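Local structure of FERM, ARHGEF and pleckstrin domain-containing protein 2 (Mus musculus, 6D2K) at residues Lys86-Asp91 with Tyr102-Gln107; Ala124-Ser129 with Leu165-Arg170; Ser129-Ser134 with Phe181-Ile186. The protein activates RAC1 as a guanine nucleotide exchange factor, with roles in semaphorin responses and actin remodelling, the present chain being its FERM domain. All coordinates share one frame; numbering follows the deposited sequence.

Interaction 1: residues Lys86-Asp91 with Tyr102-Gln107; sequences KFFPPD and YLFALQ
Phe87 and Phe104 meet where the linker leaving strand 79-85 of the ubiquitin-like FERM lobe passes helix 98-113 of the helical central lobe. The carbonyl O of Phe87 lies near the plane of the Phe104 ring, at its edge, 3.7 Å from Phe104 CZ. The Phe87 ring itself turns the other way, stacking with Phe283 and meeting Tyr280 of the C-terminal helix 267-284, which ties the linker to the PH-like lobe as well. Phe88 follows with an offset edge-to-face stack in which Phe104 directs its edge at the Phe88 face; the centroids are 6.0 Å apart and the planes stand at 80°. With CG anti to the carbonyl carbon (chi1 -71°), the Phe88 ring is carried in to the helix, and one turn further along its CZ comes to 3.7 Å from the aliphatic CG of Gln107. Tyr193 meets Phe88 edge-to-face too, and its OH hydrogen-bonds to the carbonyl of Pro89. The pyrrolidine ring of Pro89 completes this buried, largely apolar seam: Pro89 and Phe104 point at each other from opposite directions, with Pro89 CD 3.7 Å from Phe104 CE1 and 3.8 Å from Phe104 CZ.

Interaction 2: residues Ala124-Ser129 with Leu165-Arg170; sequences AALLIS and LDFHQR
Phe167 and Leu126 carry the apolar part of this contact between helices 121-136 and 161-168 in the all-helical central lobe of the FERM domain. Leu126 CD1 makes a CH-pi contact over one face of the Phe167 ring, 4.2 Å from its centroid and 27° off the normal. On the same side Leu126 CB lies nearer the rim, so the leucine spans that face. Its CG is anti to the backbone N (chi1 -179°), an arrangement that places the branched end across the ring at about a right angle. Ala125 CB adds an apolar contact with the ring, 4.0 Å from Phe167 CD2. Replacing Phe167 by an alanine would probably open a gap between the helices and leave Leu126 CD1 and Ala125 CB without the aromatic surface they pack on.

Close backbone packing centres on Ser129. The close approach, 4.7 Å between Ser129 CA and His168 CA, is consistent with the small serine side chain, whose CB lies 3.5 Å from His168 N.

No hydrogen bond crosses between the segments; the polar groups find partners within a segment or beyond the pair. A hydrogen bond between His168 ND1 and Asp144 ties the imidazole to helix 141-150, while NE2 makes weak ones to Gln133 OE1 and Gly137 O near the C-terminal end of helix 121-136. Arg170, reaching back toward Asp166 in a long salt bridge, presents a guanidinium face to Phe167 CD1. Ser129 OG hydrogen-bonds to His171 NE2 and also donates to Leu126 O, 2.7 Å away and 21° out of the carbonyl plane, while the same OG lies 3.3 Å from Phe167 CB.

Interaction 3: residues Ser129-Ser134 with Phe181-Ile186; sequences SHLLQS and FQVLEI
Leu131, whose side chain packs across the contact, gives its carbonyl O to a hydrogen bond from Ser134 OG at 2.8 Å, with a C=O...donor angle of 125°. The bond folds the serine hydroxyl back onto its own helix, so this polar group is met without help from helix 181-186. Across the interface the two segments run nearly antiparallel, their axes 9.3 Å apart at closest and their N-to-C directions 161° apart, and what joins them is packing of an imidazole against a glutamine and aliphatic side chains.

His130 is the chief side chain of the 129-134 helix here. Gln182 CB sits squarely above one face of its ring, 3.6 Å from the centroid and almost on the normal, in a CH-pi contact. The Gln182 chain then bends at chi2, and the amide follows the imidazole with its plane turned 51° from that of the ring. Ile186, one turn later, brings CD1 obliquely against the same ring. The ring of His130 also stacks with that of His171, in the loop after helix 161-168.

Val183 meets the base of this group. Its CG2, anti to the carbonyl carbon, faces the other helix and lies 3.7 Å from His130 CB and 3.9 Å from Leu131 CD2, so that one methyl touches the side chains of two successive residues.

The pair forms part of the helical bundle of the FERM central lobe. Leu184 turns to helix 98-113, touching Arg101 and Leu108, and Leu131 reaches Lys109 of the same helix, whereas Leu132 packs on Ile164 of helix 161-168. Helix 121-136 thereby lies among three neighbouring helices.

In the fold
Interactions 2 and 3 use successive turns of helix 121-136, share Ser129 and have centres about 9 Å apart; Leu126 CD2 touches Ile186 CD1 at 3.6 Å, merging the two into one core of the central lobe. Interaction 1, its centre about 13 Å from that of interaction 3, marks the joint with the ubiquitin-like lobe. The two meet chiefly through Leu184, whose CD2 is 3.9 Å from Phe104 CB, and through Leu131 CD2 at 4.0 Å from Ala105 O. Interactions 1 and 2 do not touch, their nearest atoms being about 8 Å apart, so interaction 3 bridges them. All three are structural contacts of the FERM domain; exchange activity belongs to the DH domain elsewhere in the protein.

Interaction 1: residues Lys86-Asp91 with Tyr102-Gln107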
# COMPACT_ATOMS: atom_id res chain seq x y z
N LYS A 86 3.21 -2.86 3.06
CA LYS A 86 4.07 -3.01 1.90
C LYS A 86 3.67 -4.22 1.07
O LYS A 86 3.60 -4.14 -0.16
CB LYS A 86 5.53 -3.13 2.35
CG LYS A 86 6.51 -3.20 1.18
CD LYS A 86 7.93 -3.50 1.66
CE LYS A 86 8.92 -2.50 1.11
NZ LYS A 86 10.30 -2.76 1.63
N PHE A 87 3.40 -5.34 1.74
CA PHE A 87 3.10 -6.59 1.04
C PHE A 87 1.65 -7.00 1.29
O PHE A 87 1.25 -7.26 2.42
CB PHE A 87 4.03 -7.71 1.52
CG PHE A 87 5.49 -7.43 1.30
CD1 PHE A 87 6.03 -7.42 0.02
CD2 PHE A 87 6.32 -7.14 2.38
CE1 PHE A 87 7.38 -7.15 -0.18
CE2 PHE A 87 7.67 -6.87 2.18
CZ PHE A 87 8.19 -6.88 0.90
N PHE A 88 0.86 -7.05 0.22
CA PHE A 88 -0.54 -7.46 0.30
C PHE A 88 -0.70 -8.95 -0.05
O PHE A 88 -0.54 -9.34 -1.22
CB PHE A 88 -1.38 -6.61 -0.65
CG PHE A 88 -1.56 -5.17 -0.21
CD1 PHE A 88 -2.71 -4.79 0.46
CD2 PHE A 88 -0.60 -4.20 -0.49
CE1 PHE A 88 -2.90 -3.47 0.87
CE2 PHE A 88 -0.78 -2.88 -0.08
CZ PHE A 88 -1.93 -2.52 0.60
N PRO A 89 -0.98 -9.79 0.95
CA PRO A 89 -1.16 -11.22 0.62
C PRO A 89 -2.56 -11.47 0.08
O PRO A 89 -3.45 -10.64 0.28
CB PRO A 89 -0.97 -11.89 1.98
CG PRO A 89 -1.56 -10.90 2.95
CD PRO A 89 -1.17 -9.54 2.39
N PRO A 90 -2.76 -12.60 -0.61
CA PRO A 90 -4.06 -12.88 -1.21
C PRO A 90 -5.18 -13.09 -0.18
O PRO A 90 -6.34 -12.79 -0.51
CB PRO A 90 -3.81 -14.17 -2.01
CG PRO A 90 -2.57 -14.76 -1.42
CD PRO A 90 -1.75 -13.62 -0.91
N ASP A 91 -4.87 -13.56 1.02
CA ASP A 91 -5.90 -13.86 2.03
C ASP A 91 -5.54 -13.20 3.35
O ASP A 91 -5.08 -13.86 4.28
CB ASP A 91 -6.05 -15.38 2.20
CG ASP A 91 -7.39 -15.78 2.82
OD1 ASP A 91 -8.11 -14.91 3.35
OD2 ASP A 91 -7.73 -16.99 2.77
N TYR A 102 -6.81 -5.61 11.76
CA TYR A 102 -7.25 -4.24 12.04
C TYR A 102 -6.42 -3.24 11.23
O TYR A 102 -6.97 -2.37 10.55
CB TYR A 102 -7.15 -3.97 13.54
CG TYR A 102 -7.16 -2.51 13.94
CD1 TYR A 102 -8.27 -1.70 13.70
CD2 TYR A 102 -6.07 -1.94 14.57
CE1 TYR A 102 -8.28 -0.36 14.07
CE2 TYR A 102 -6.06 -0.61 14.96
CZ TYR A 102 -7.17 0.17 14.72
OH TYR A 102 -7.18 1.49 15.10
N LEU A 103 -5.09 -3.36 11.28
CA LEU A 103 -4.25 -2.45 10.49
C LEU A 103 -4.51 -2.58 8.98
O LEU A 103 -4.52 -1.58 8.27
CB LEU A 103 -2.77 -2.65 10.80
CG LEU A 103 -2.35 -2.26 12.22
CD1 LEU A 103 -0.83 -2.30 12.30
CD2 LEU A 103 -2.90 -0.90 12.64
N PHE A 104 -4.74 -3.80 8.50
CA PHE A 104 -5.04 -3.97 7.08
C PHE A 104 -6.37 -3.29 6.70
O PHE A 104 -6.48 -2.70 5.64
CB PHE A 104 -5.06 -5.45 6.67
CG PHE A 104 -3.75 -5.94 6.10
CD1 PHE A 104 -3.62 -6.17 4.74
CD2 PHE A 104 -2.66 -6.17 6.92
CE1 PHE A 104 -2.42 -6.61 4.20
CE2 PHE A 104 -1.44 -6.62 6.38
CZ PHE A 104 -1.33 -6.85 5.02
N ALA A 105 -7.37 -3.40 7.56
CA ALA A 105 -8.63 -2.72 7.28
C ALA A 105 -8.43 -1.20 7.21
O ALA A 105 -9.04 -0.53 6.35
CB ALA A 105 -9.70 -3.07 8.34
N LEU A 106 -7.58 -0.67 8.09
CA LEU A 106 -7.27 0.77 8.07
C LEU A 106 -6.52 1.15 6.80
O LEU A 106 -6.72 2.23 6.24
CB LEU A 106 -6.43 1.17 9.30
CG LEU A 106 -7.16 1.15 10.65
CD1 LEU A 106 -6.23 1.67 11.76
CD2 LEU A 106 -8.42 2.00 10.57
N GLN A 107 -5.66 0.26 6.32
CA GLN A 107 -4.91 0.53 5.10
C GLN A 107 -5.87 0.58 3.91
O GLN A 107 -5.78 1.46 3.05
CB GLN A 107 -3.86 -0.55 4.87
CG GLN A 107 -3.17 -0.50 3.50
CD GLN A 107 -2.25 0.68 3.35
OE1 GLN A 107 -2.39 1.49 2.43
NE2 GLN A 107 -1.30 0.79 4.23

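Interaction 2: residues Ala124-Ser129 with Leu165-Arg170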
# COMPACT_ATOMS: atom_id res chain seq x y z
N ALA A 124 -18.18 0.06 -2.78
CA ALA A 124 -17.53 1.09 -1.97
C ALA A 124 -18.38 1.38 -0.75
O ALA A 124 -17.88 1.47 0.38
CB ALA A 124 -17.32 2.36 -2.79
N ALA A 125 -19.68 1.56 -0.98
CA ALA A 125 -20.64 1.85 0.07
C ALA A 125 -20.69 0.72 1.10
O ALA A 125 -20.75 0.97 2.33
CB ALA A 125 -22.02 2.06 -0.54
N LEU A 126 -20.65 -0.51 0.61
CA LEU A 126 -20.62 -1.67 1.50
C LEU A 126 -19.34 -1.70 2.35
O LEU A 126 -19.40 -1.93 3.56
CB LEU A 126 -20.77 -2.96 0.69
CG LEU A 126 -20.78 -4.26 1.49
CD1 LEU A 126 -21.95 -4.26 2.49
CD2 LEU A 126 -20.84 -5.45 0.53
N LEU A 127 -18.19 -1.48 1.73
CA LEU A 127 -16.94 -1.38 2.48
C LEU A 127 -17.04 -0.34 3.59
O LEU A 127 -16.67 -0.61 4.74
CB LEU A 127 -15.77 -1.01 1.55
CG LEU A 127 -15.19 -2.17 0.76
CD1 LEU A 127 -14.26 -1.64 -0.34
CD2 LEU A 127 -14.43 -3.12 1.67
N ILE A 128 -17.48 0.86 3.24
CA ILE A 128 -17.58 1.94 4.22
C ILE A 128 -18.55 1.55 5.34
O ILE A 128 -18.29 1.84 6.49
CB ILE A 128 -18.00 3.26 3.58
CG1 ILE A 128 -16.95 3.68 2.55
CG2 ILE A 128 -18.17 4.36 4.64
CD1 ILE A 128 -17.39 4.85 1.67
N SER A 129 -19.64 0.87 4.99
CA SER A 129 -20.61 0.48 6.02
C SER A 129 -20.00 -0.45 7.08
O SER A 129 -20.35 -0.38 8.26
CB SER A 129 -21.88 -0.13 5.40
OG SER A 129 -21.66 -1.44 4.91
N LEU A 165 -25.72 4.10 4.62
CA LEU A 165 -26.65 3.96 5.74
C LEU A 165 -27.47 2.69 5.62
O LEU A 165 -27.67 1.95 6.59
CB LEU A 165 -27.60 5.16 5.78
CG LEU A 165 -27.28 6.39 6.63
CD1 LEU A 165 -25.81 6.47 7.01
CD2 LEU A 165 -27.75 7.66 5.92
N ASP A 166 -27.97 2.44 4.41
CA ASP A 166 -28.75 1.25 4.11
C ASP A 166 -27.99 -0.04 4.43
O ASP A 166 -28.52 -0.95 5.07
CB ASP A 166 -29.16 1.30 2.63
CG ASP A 166 -29.91 0.06 2.17
OD1 ASP A 166 -30.43 0.08 1.03
OD2 ASP A 166 -29.96 -0.94 2.91
N PHE A 167 -26.75 -0.13 3.98
CA PHE A 167 -25.93 -1.31 4.26
C PHE A 167 -25.58 -1.42 5.75
O PHE A 167 -25.58 -2.51 6.31
CB PHE A 167 -24.63 -1.30 3.43
CG PHE A 167 -24.80 -1.66 1.98
CD1 PHE A 167 -25.37 -2.86 1.61
CD2 PHE A 167 -24.33 -0.81 0.99
CE1 PHE A 167 -25.52 -3.20 0.27
CE2 PHE A 167 -24.47 -1.14 -0.35
CZ PHE A 167 -25.07 -2.34 -0.71
N HIS A 168 -25.25 -0.29 6.38
CA HIS A 168 -24.87 -0.31 7.78
C HIS A 168 -25.97 -0.89 8.66
O HIS A 168 -25.69 -1.60 9.62
CB HIS A 168 -24.49 1.09 8.26
CG HIS A 168 -23.87 1.13 9.62
ND1 HIS A 168 -23.77 2.28 10.36
CD2 HIS A 168 -23.32 0.15 10.37
CE1 HIS A 168 -23.17 2.02 11.50
NE2 HIS A 168 -22.90 0.73 11.55
N GLN A 169 -27.22 -0.61 8.31
CA GLN A 169 -28.36 -1.13 9.08
C GLN A 169 -28.36 -2.66 9.12
O GLN A 169 -28.96 -3.25 10.03
CB GLN A 169 -29.68 -0.63 8.50
CG GLN A 169 -29.90 0.85 8.66
CD GLN A 169 -31.11 1.34 7.90
OE1 GLN A 169 -32.23 0.89 8.13
NE2 GLN A 169 -30.89 2.28 6.98
N ARG A 170 -27.70 -3.29 8.16
CA ARG A 170 -27.67 -4.74 8.08
C ARG A 170 -26.66 -5.38 9.04
O ARG A 170 -26.66 -6.60 9.20
CB ARG A 170 -27.33 -5.21 6.66
CG ARG A 170 -28.16 -4.56 5.57
CD ARG A 170 -27.73 -5.06 4.20
NE ARG A 170 -28.57 -4.47 3.16
CZ ARG A 170 -28.57 -4.86 1.89
NH1 ARG A 170 -27.79 -5.85 1.50
NH2 ARG A 170 -29.37 -4.26 1.02

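Interaction 3: residues Ser129-Ser134 with Phe181-Ile186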
# COMPACT_ATOMS: atom_id res chain seq x y z
N SER A 129 -19.64 0.87 4.99
CA SER A 129 -20.61 0.48 6.02
C SER A 129 -20.00 -0.45 7.08
O SER A 129 -20.35 -0.38 8.26
CB SER A 129 -21.88 -0.13 5.40
OG SER A 129 -21.66 -1.44 4.91
N HIS A 130 -19.11 -1.33 6.65
CA HIS A 130 -18.40 -2.20 7.59
C HIS A 130 -17.37 -1.42 8.40
O HIS A 130 -17.20 -1.68 9.60
CB HIS A 130 -17.75 -3.39 6.88
CG HIS A 130 -18.73 -4.48 6.55
ND1 HIS A 130 -19.07 -4.82 5.26
CD2 HIS A 130 -19.47 -5.26 7.36
CE1 HIS A 130 -19.96 -5.80 5.29
NE2 HIS A 130 -20.22 -6.08 6.56
N LEU A 131 -16.72 -0.45 7.75
CA LEU A 131 -15.79 0.41 8.48
C LEU A 131 -16.52 1.20 9.57
O LEU A 131 -16.01 1.35 10.68
CB LEU A 131 -15.05 1.35 7.52
CG LEU A 131 -14.03 0.68 6.59
CD1 LEU A 131 -13.60 1.63 5.47
CD2 LEU A 131 -12.83 0.18 7.37
N LEU A 132 -17.72 1.69 9.25
CA LEU A 132 -18.56 2.34 10.27
C LEU A 132 -18.90 1.38 11.40
O LEU A 132 -18.82 1.74 12.57
CB LEU A 132 -19.85 2.90 9.65
CG LEU A 132 -19.72 4.11 8.72
CD1 LEU A 132 -21.11 4.52 8.26
CD2 LEU A 132 -19.01 5.27 9.40
N GLN A 133 -19.29 0.15 11.08
CA GLN A 133 -19.64 -0.79 12.14
C GLN A 133 -18.45 -1.02 13.08
O GLN A 133 -18.61 -1.06 14.31
CB GLN A 133 -20.15 -2.10 11.53
CG GLN A 133 -20.68 -3.13 12.54
CD GLN A 133 -21.92 -2.65 13.29
OE1 GLN A 133 -22.69 -1.84 12.79
NE2 GLN A 133 -22.11 -3.16 14.51
N SER A 134 -17.24 -1.11 12.53
CA SER A 134 -16.07 -1.32 13.37
C SER A 134 -15.77 -0.13 14.26
O SER A 134 -15.35 -0.31 15.40
CB SER A 134 -14.82 -1.63 12.52
OG SER A 134 -14.31 -0.48 11.89
N PHE A 181 -12.93 -8.20 9.30
CA PHE A 181 -12.83 -9.39 8.47
C PHE A 181 -13.63 -9.22 7.20
O PHE A 181 -13.19 -9.62 6.11
CB PHE A 181 -13.31 -10.64 9.23
CG PHE A 181 -13.23 -11.89 8.40
CD1 PHE A 181 -12.01 -12.47 8.11
CD2 PHE A 181 -14.38 -12.46 7.88
CE1 PHE A 181 -11.94 -13.62 7.33
CE2 PHE A 181 -14.32 -13.61 7.11
CZ PHE A 181 -13.10 -14.19 6.83
N GLN A 182 -14.80 -8.62 7.31
CA GLN A 182 -15.63 -8.40 6.13
C GLN A 182 -14.98 -7.41 5.18
O GLN A 182 -15.08 -7.56 3.97
CB GLN A 182 -17.01 -7.90 6.54
CG GLN A 182 -17.75 -8.88 7.41
CD GLN A 182 -18.81 -9.60 6.65
OE1 GLN A 182 -20.00 -9.51 6.99
NE2 GLN A 182 -18.41 -10.30 5.60
N VAL A 183 -14.33 -6.38 5.71
CA VAL A 183 -13.62 -5.42 4.86
C VAL A 183 -12.55 -6.16 4.04
O VAL A 183 -12.44 -5.96 2.81
CB VAL A 183 -13.01 -4.26 5.68
CG1 VAL A 183 -12.01 -3.46 4.83
CG2 VAL A 183 -14.11 -3.35 6.21
N LEU A 184 -11.79 -7.03 4.71
CA LEU A 184 -10.73 -7.79 4.07
C LEU A 184 -11.29 -8.74 3.02
O LEU A 184 -10.71 -8.91 1.94
CB LEU A 184 -9.88 -8.57 5.08
CG LEU A 184 -9.31 -7.82 6.28
CD1 LEU A 184 -8.26 -8.66 7.01
CD2 LEU A 184 -8.73 -6.48 5.88
N GLU A 185 -12.42 -9.37 3.34
CA GLU A 185 -13.04 -10.34 2.44
C GLU A 185 -13.55 -9.69 1.16
O GLU A 185 -13.39 -10.25 0.05
CB GLU A 185 -14.19 -11.04 3.17
CG GLU A 185 -13.72 -12.25 3.95
CD GLU A 185 -13.10 -13.29 3.03
OE1 GLU A 185 -11.97 -13.74 3.32
OE2 GLU A 185 -13.73 -13.64 2.01
N ILE A 186 -14.16 -8.53 1.30
CA ILE A 186 -14.63 -7.76 0.16
C ILE A 186 -13.44 -7.25 -0.66
O ILE A 186 -13.37 -7.45 -1.87
CB ILE A 186 -15.48 -6.56 0.60
CG1 ILE A 186 -16.82 -7.04 1.18
CG2 ILE A 186 -15.72 -5.62 -0.57
CD1 ILE A 186 -17.57 -5.97 1.99